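Local coordinates for aminopeptidase N family protein (Idiomarina loihiensis L2TR, PDB 4FGM) that binds a zinc ion and is probably a metal-dependent aminopeptidase of the M61 family, releasing residues from the amino ends of peptides, at residues S198-D203 with Q265-L270; L270-Y275 with D315-T320. All blocks are in the same frame, centred on the assembly; numbering follows the deposited sequence.

Contact 1: S198-D203 with Q265-L270; sequences SRITAD and QTFLSL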
loop_
_atom_site.group_PDB
_atom_site.type_symbol
_atom_site.label_atom_id
_atom_site.label_comp_id
_atom_site.label_asym_id
_atom_site.label_seq_id
_atom_site.Cartn_x
_atom_site.Cartn_y
_atom_site.Cartn_z
ATOM N N SER A 198 -19.824 -13.242 -7.307
ATOM C CA SER A 198 -21.028 -12.925 -6.551
ATOM C C SER A 198 -20.691 -12.882 -5.077
ATOM O O SER A 198 -21.073 -11.957 -4.370
ATOM C CB SER A 198 -22.119 -13.969 -6.791
ATOM O OG SER A 198 -22.595 -13.902 -8.123
ATOM N N ARG A 199 -19.955 -13.883 -4.617
ATOM C CA ARG A 199 -19.591 -13.958 -3.206
ATOM C C ARG A 199 -18.646 -12.833 -2.787
ATOM O O ARG A 199 -18.878 -12.182 -1.770
ATOM C CB ARG A 199 -18.974 -15.327 -2.910
ATOM C CG ARG A 199 -18.757 -15.639 -1.444
ATOM C CD ARG A 199 -17.400 -15.183 -0.972
ATOM N NE ARG A 199 -17.076 -15.691 0.364
ATOM C CZ ARG A 199 -16.920 -16.979 0.671
ATOM N NH1 ARG A 199 -17.059 -17.919 -0.257
ATOM N NH2 ARG A 199 -16.610 -17.327 1.914
ATOM N N ILE A 200 -17.593 -12.596 -3.567
ATOM C CA ILE A 200 -16.626 -11.541 -3.251
ATOM C C ILE A 200 -17.315 -10.181 -3.272
ATOM O O ILE A 200 -17.102 -9.334 -2.415
ATOM C CB ILE A 200 -15.455 -11.539 -4.274
ATOM C CG1 ILE A 200 -14.663 -12.843 -4.153
ATOM C CG2 ILE A 200 -14.535 -10.364 -4.027
ATOM C CD1 ILE A 200 -13.643 -13.046 -5.261
ATOM N N THR A 201 -18.159 -9.990 -4.269
ATOM C CA THR A 201 -18.890 -8.755 -4.437
ATOM C C THR A 201 -19.851 -8.537 -3.270
ATOM O O THR A 201 -20.012 -7.415 -2.785
ATOM C CB THR A 201 -19.620 -8.786 -5.795
ATOM O OG1 THR A 201 -18.970 -7.873 -6.690
ATOM C CG2 THR A 201 -21.079 -8.448 -5.653
ATOM N N ALA A 202 -20.476 -9.617 -2.812
ATOM C CA ALA A 202 -21.395 -9.537 -1.685
ATOM C C ALA A 202 -20.625 -9.101 -0.438
ATOM O O ALA A 202 -21.125 -8.299 0.353
ATOM C CB ALA A 202 -22.061 -10.885 -1.450
ATOM N N ASP A 203 -19.411 -9.626 -0.255
ATOM C CA ASP A 203 -18.616 -9.227 0.901
ATOM C C ASP A 203 -18.148 -7.774 0.772
ATOM O O ASP A 203 -18.131 -7.032 1.763
ATOM C CB ASP A 203 -17.406 -10.150 1.090
ATOM C CG ASP A 203 -17.797 -11.529 1.589
ATOM O OD1 ASP A 203 -18.874 -11.647 2.214
ATOM O OD2 ASP A 203 -17.026 -12.488 1.369
ATOM N N GLN A 265 -8.797 -13.321 2.986
ATOM C CA GLN A 265 -8.853 -12.278 4.009
ATOM C C GLN A 265 -7.878 -11.145 3.669
ATOM O O GLN A 265 -8.186 -9.969 3.850
ATOM C CB GLN A 265 -8.526 -12.881 5.383
ATOM C CG GLN A 265 -8.177 -11.879 6.472
ATOM C CD GLN A 265 -6.703 -11.922 6.838
ATOM O OE1 GLN A 265 -5.908 -11.093 6.387
ATOM N NE2 GLN A 265 -6.330 -12.904 7.654
ATOM N N THR A 266 -6.699 -11.510 3.177
ATOM C CA THR A 266 -5.696 -10.523 2.803
ATOM C C THR A 266 -6.240 -9.632 1.682
ATOM O O THR A 266 -6.008 -8.423 1.673
ATOM C CB THR A 266 -4.401 -11.210 2.340
ATOM O OG1 THR A 266 -3.785 -11.846 3.463
ATOM C CG2 THR A 266 -3.429 -10.198 1.767
ATOM N N PHE A 267 -6.975 -10.229 0.749
ATOM C CA PHE A 267 -7.555 -9.477 -0.357
ATOM C C PHE A 267 -8.627 -8.517 0.150
ATOM O O PHE A 267 -8.648 -7.340 -0.224
ATOM C CB PHE A 267 -8.171 -10.420 -1.395
ATOM C CG PHE A 267 -8.858 -9.704 -2.523
ATOM C CD1 PHE A 267 -8.124 -8.985 -3.459
ATOM C CD2 PHE A 267 -10.246 -9.724 -2.630
ATOM C CE1 PHE A 267 -8.768 -8.289 -4.495
ATOM C CE2 PHE A 267 -10.897 -9.036 -3.653
ATOM C CZ PHE A 267 -10.157 -8.317 -4.589
ATOM N N LEU A 268 -9.522 -9.022 0.997
ATOM C CA LEU A 268 -10.582 -8.179 1.538
ATOM C C LEU A 268 -9.985 -7.046 2.354
ATOM O O LEU A 268 -10.495 -5.924 2.352
ATOM C CB LEU A 268 -11.533 -9.001 2.402
ATOM C CG LEU A 268 -12.382 -9.999 1.613
ATOM C CD1 LEU A 268 -13.343 -10.714 2.539
ATOM C CD2 LEU A 268 -13.135 -9.272 0.524
ATOM N N SER A 269 -8.889 -7.339 3.043
ATOM C CA SER A 269 -8.225 -6.333 3.847
ATOM C C SER A 269 -7.620 -5.261 2.930
ATOM O O SER A 269 -7.649 -4.069 3.248
ATOM C CB SER A 269 -7.143 -6.987 4.702
ATOM O OG SER A 269 -6.547 -6.037 5.560
ATOM N N LEU A 270 -7.080 -5.691 1.790
ATOM C CA LEU A 270 -6.488 -4.766 0.824
ATOM C C LEU A 270 -7.553 -3.834 0.243
ATOM O O LEU A 270 -7.340 -2.618 0.156
ATOM C CB LEU A 270 -5.812 -5.534 -0.316
ATOM C CG LEU A 270 -5.224 -4.701 -1.467
ATOM C CD1 LEU A 270 -4.156 -3.736 -0.956
ATOM C CD2 LEU A 270 -4.613 -5.638 -2.486
#

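Contact 2: L270-Y275 with D315-T320; sequences LCCHEY and DYLLHT. With ZN (zinc ion), chain C; MAE (maleic acid), chain B.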
loop_
_atom_site.group_PDB
_atom_site.type_symbol
_atom_site.label_atom_id
_atom_site.label_comp_id
_atom_site.label_asym_id
_atom_site.label_seq_id
_atom_site.Cartn_x
_atom_site.Cartn_y
_atom_site.Cartn_z
ATOM N N LEU A 270 -7.080 -5.691 1.790
ATOM C CA LEU A 270 -6.488 -4.766 0.824
ATOM C C LEU A 270 -7.553 -3.834 0.243
ATOM O O LEU A 270 -7.340 -2.618 0.156
ATOM C CB LEU A 270 -5.812 -5.534 -0.316
ATOM C CG LEU A 270 -5.224 -4.701 -1.467
ATOM C CD1 LEU A 270 -4.156 -3.736 -0.956
ATOM C CD2 LEU A 270 -4.613 -5.638 -2.486
ATOM N N CYS A 271 -8.694 -4.402 -0.150
ATOM C CA CYS A 271 -9.778 -3.604 -0.726
ATOM C C CYS A 271 -10.302 -2.614 0.301
ATOM O O CYS A 271 -10.537 -1.446 -0.006
ATOM C CB CYS A 271 -10.930 -4.493 -1.185
ATOM S SG CYS A 271 -10.495 -5.661 -2.470
ATOM N N CYS A 272 -10.483 -3.098 1.523
ATOM C CA CYS A 272 -10.970 -2.276 2.618
ATOM C C CYS A 272 -10.008 -1.111 2.861
ATOM O O CYS A 272 -10.425 0.001 3.181
ATOM C CB CYS A 272 -11.083 -3.127 3.882
ATOM S SG CYS A 272 -11.744 -2.268 5.305
ATOM N N HIS A 273 -8.718 -1.388 2.697
ATOM C CA HIS A 273 -7.669 -0.402 2.902
ATOM C C HIS A 273 -7.723 0.716 1.842
ATOM O O HIS A 273 -7.690 1.911 2.168
ATOM C CB HIS A 273 -6.305 -1.104 2.859
ATOM C CG HIS A 273 -5.144 -0.207 3.146
ATOM N ND1 HIS A 273 -4.543 -0.143 4.386
ATOM C CD2 HIS A 273 -4.474 0.667 2.358
ATOM C CE1 HIS A 273 -3.551 0.729 4.350
ATOM N NE2 HIS A 273 -3.488 1.236 3.132
ATOM N N GLU A 274 -7.808 0.334 0.570
ATOM C CA GLU A 274 -7.842 1.333 -0.490
ATOM C C GLU A 274 -9.130 2.153 -0.450
ATOM O O GLU A 274 -9.110 3.369 -0.647
ATOM C CB GLU A 274 -7.686 0.656 -1.853
ATOM C CG GLU A 274 -6.425 -0.201 -2.008
ATOM C CD GLU A 274 -5.155 0.497 -1.548
ATOM O OE1 GLU A 274 -5.092 1.739 -1.612
ATOM O OE2 GLU A 274 -4.206 -0.197 -1.132
ATOM N N TYR A 275 -10.245 1.478 -0.180
ATOM C CA TYR A 275 -11.554 2.124 -0.104
ATOM C C TYR A 275 -11.542 3.197 0.986
ATOM O O TYR A 275 -11.975 4.329 0.765
ATOM C CB TYR A 275 -12.631 1.081 0.208
ATOM C CG TYR A 275 -14.052 1.518 -0.099
ATOM C CD1 TYR A 275 -14.484 1.674 -1.419
ATOM C CD2 TYR A 275 -14.977 1.733 0.930
ATOM C CE1 TYR A 275 -15.796 2.023 -1.705
ATOM C CE2 TYR A 275 -16.295 2.084 0.653
ATOM C CZ TYR A 275 -16.699 2.224 -0.663
ATOM O OH TYR A 275 -18.005 2.532 -0.946
ATOM N N ASP A 315 -8.280 -3.954 8.757
ATOM C CA ASP A 315 -8.549 -5.238 9.399
ATOM C C ASP A 315 -9.741 -5.147 10.358
ATOM O O ASP A 315 -10.634 -5.995 10.340
ATOM C CB ASP A 315 -7.323 -5.732 10.178
ATOM C CG ASP A 315 -6.152 -6.070 9.278
ATOM O OD1 ASP A 315 -6.385 -6.681 8.216
ATOM O OD2 ASP A 315 -5.000 -5.742 9.638
ATOM N N TYR A 316 -9.750 -4.110 11.191
ATOM C CA TYR A 316 -10.811 -3.927 12.171
ATOM C C TYR A 316 -12.207 -3.879 11.542
ATOM O O TYR A 316 -13.125 -4.564 11.999
ATOM C CB TYR A 316 -10.546 -2.657 12.985
ATOM C CG TYR A 316 -11.560 -2.420 14.078
ATOM C CD1 TYR A 316 -11.777 -3.375 15.076
ATOM C CD2 TYR A 316 -12.332 -1.255 14.100
ATOM C CE1 TYR A 316 -12.741 -3.179 16.062
ATOM C CE2 TYR A 316 -13.296 -1.048 15.083
ATOM C CZ TYR A 316 -13.499 -2.012 16.061
ATOM O OH TYR A 316 -14.461 -1.808 17.027
ATOM N N LEU A 317 -12.366 -3.080 10.491
ATOM C CA LEU A 317 -13.662 -2.969 9.819
ATOM C C LEU A 317 -14.105 -4.305 9.219
ATOM O O LEU A 317 -15.289 -4.518 8.956
ATOM C CB LEU A 317 -13.605 -1.891 8.733
ATOM C CG LEU A 317 -13.423 -0.467 9.265
ATOM C CD1 LEU A 317 -13.544 0.518 8.109
ATOM C CD2 LEU A 317 -14.484 -0.168 10.338
ATOM N N LEU A 318 -13.146 -5.201 9.001
ATOM C CA LEU A 318 -13.441 -6.518 8.450
ATOM C C LEU A 318 -14.186 -7.342 9.503
ATOM O O LEU A 318 -15.037 -8.178 9.178
ATOM C CB LEU A 318 -12.137 -7.209 8.044
ATOM C CG LEU A 318 -11.972 -7.644 6.581
ATOM C CD1 LEU A 318 -12.320 -6.520 5.612
ATOM C CD2 LEU A 318 -10.539 -8.079 6.373
ATOM N N HIS A 319 -13.863 -7.100 10.771
ATOM C CA HIS A 319 -14.517 -7.803 11.874
ATOM C C HIS A 319 -15.818 -7.089 12.209
ATOM O O HIS A 319 -16.835 -7.722 12.495
ATOM C CB HIS A 319 -13.634 -7.813 13.121
ATOM C CG HIS A 319 -14.357 -8.234 14.364
ATOM N ND1 HIS A 319 -14.848 -9.508 14.543
ATOM C CD2 HIS A 319 -14.706 -7.534 15.470
ATOM C CE1 HIS A 319 -15.475 -9.578 15.708
ATOM N NE2 HIS A 319 -15.402 -8.395 16.287
ATOM N N THR A 320 -15.764 -5.763 12.163
ATOM C CA THR A 320 -16.910 -4.916 12.464
ATOM C C THR A 320 -18.065 -5.117 11.489
ATOM O O THR A 320 -19.228 -4.955 11.850
ATOM C CB THR A 320 -16.484 -3.438 12.478
ATOM O OG1 THR A 320 -16.658 -2.915 13.794
ATOM C CG2 THR A 320 -17.289 -2.624 11.500
HETATM ZN ZN ZN C . -2.361 3.037 2.364
HETATM C C1 MAE B . -0.732 2.348 0.356
HETATM O O1 MAE B . -0.076 3.176 1.079
HETATM O O2 MAE B . -1.957 2.549 0.193
HETATM C C2 MAE B . 0.020 1.241 -0.277
HETATM C C3 MAE B . 0.888 1.226 -1.286
HETATM C C4 MAE B . 1.344 2.376 -2.059
HETATM O O3 MAE B . 0.960 3.553 -1.921
HETATM O O4 MAE B . 2.231 2.110 -2.896
#

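Contact 1: S198-D203 with Q265-L270
Ile200 meets the ring of Phe267 at its edge: the methyl CG2 lies near the plane of the ring, 3.9 Å from CE2, and the two side chains cross at about a right angle. In Ile200, chi1 of -65° sets CG1 beside the backbone N and puts CG2 anti to it, and this short branch makes the approach to the phenyl rim. Phe267 reaches out from the other helix with CG anti to its own backbone N (chi1 177°), bringing its flat, rigid ring to Ile200. The closest CA atoms, those of Asp203 and Leu268, are 8.1 Å apart. A beta-branched residue and an aromatic one suit this buried place, since both fill it without a polar group to satisfy.

Beside this pair, Leu268 brings its methyl CD1 to 4.3 Å from OD2 of Asp203, a loose contact at the more polar margin. That carboxylate oxygen is hydrogen-bonded to the hydroxyl of Tyr264, one residue before 265-270, and forms a weak salt bridge with Arg199 one turn back, where NE lies 3.4 Å from OD2. Arg199 extends its guanidinium further, to the backbone carbonyls of Gln257 and Tyr258, tying helix 197-215 to the chain leading into helix 262-277.

No hydrogen bond joins the two segments themselves. Phe267 also packs on Leu245 and Cys247 of strand 242-248, Thr201 touches strand 174-180, and Leu268 leans on Leu318 of helix 308-320, so the contact joins two helices over a sheet, with a third helix alongside.

Contact 2: L270-Y275 with D315-T320
Cys272 touches two successive leucines of the partner helix with two different atoms. Its SG lies 3.9 Å from CB of Leu317, while its CB comes to 4.0 Å from the methyl CD1 of Leu318. A small, weakly polar thiol suits this spot, because the backbones approach to 7.6 Å between CA of Cys272 and CA of Leu318. With SG anti to its backbone N (chi1 -177°), the sulfur projects toward the facing helix.

The next residue, His273, serves the metal: NE2 binds zinc at 2.3 Å, and maleic acid O2 takes another position on the ion at the same 2.3 Å. ND1, on the other side of the imidazole, is hydrogen-bonded to Asp314, just before 315-320, which would fix the ring's rotation and probably make NE2 a stronger donor to the metal. A bend at chi2 (-48°) turns the carboxylate of Glu274 toward the ligand, with OE1 3.7 Å from O2 of the maleic acid.

His277 and Glu307 complete the protein's share of the zinc site. The HExxH motif with a glutamate further along the chain as third ligand is the zinc site of the gluzincin metallopeptidases, to which the M61 family belongs.

Overall arrangement
Helix 262-277 carries both contacts, whose centres lie 9 Å apart and which share Leu270. Contact 1 packs its earlier turns against helix 197-215, whereas contact 2 packs the following turns, where the first zinc ligand sits, against helix 308-320. Leu318 bridges them, its CD1 lying 3.8 Å from the carbonyl O of Leu268. A probable hydrogen bond of 2.7 Å between OG of Ser269 and OD1 of Asp315 adds a polar link. Contact 1 stands back from the active site, about 13 Å between nearest atoms of the Phe267 side chain and the maleic acid; contact 2 holds His273 and Glu274 of the pocket itself.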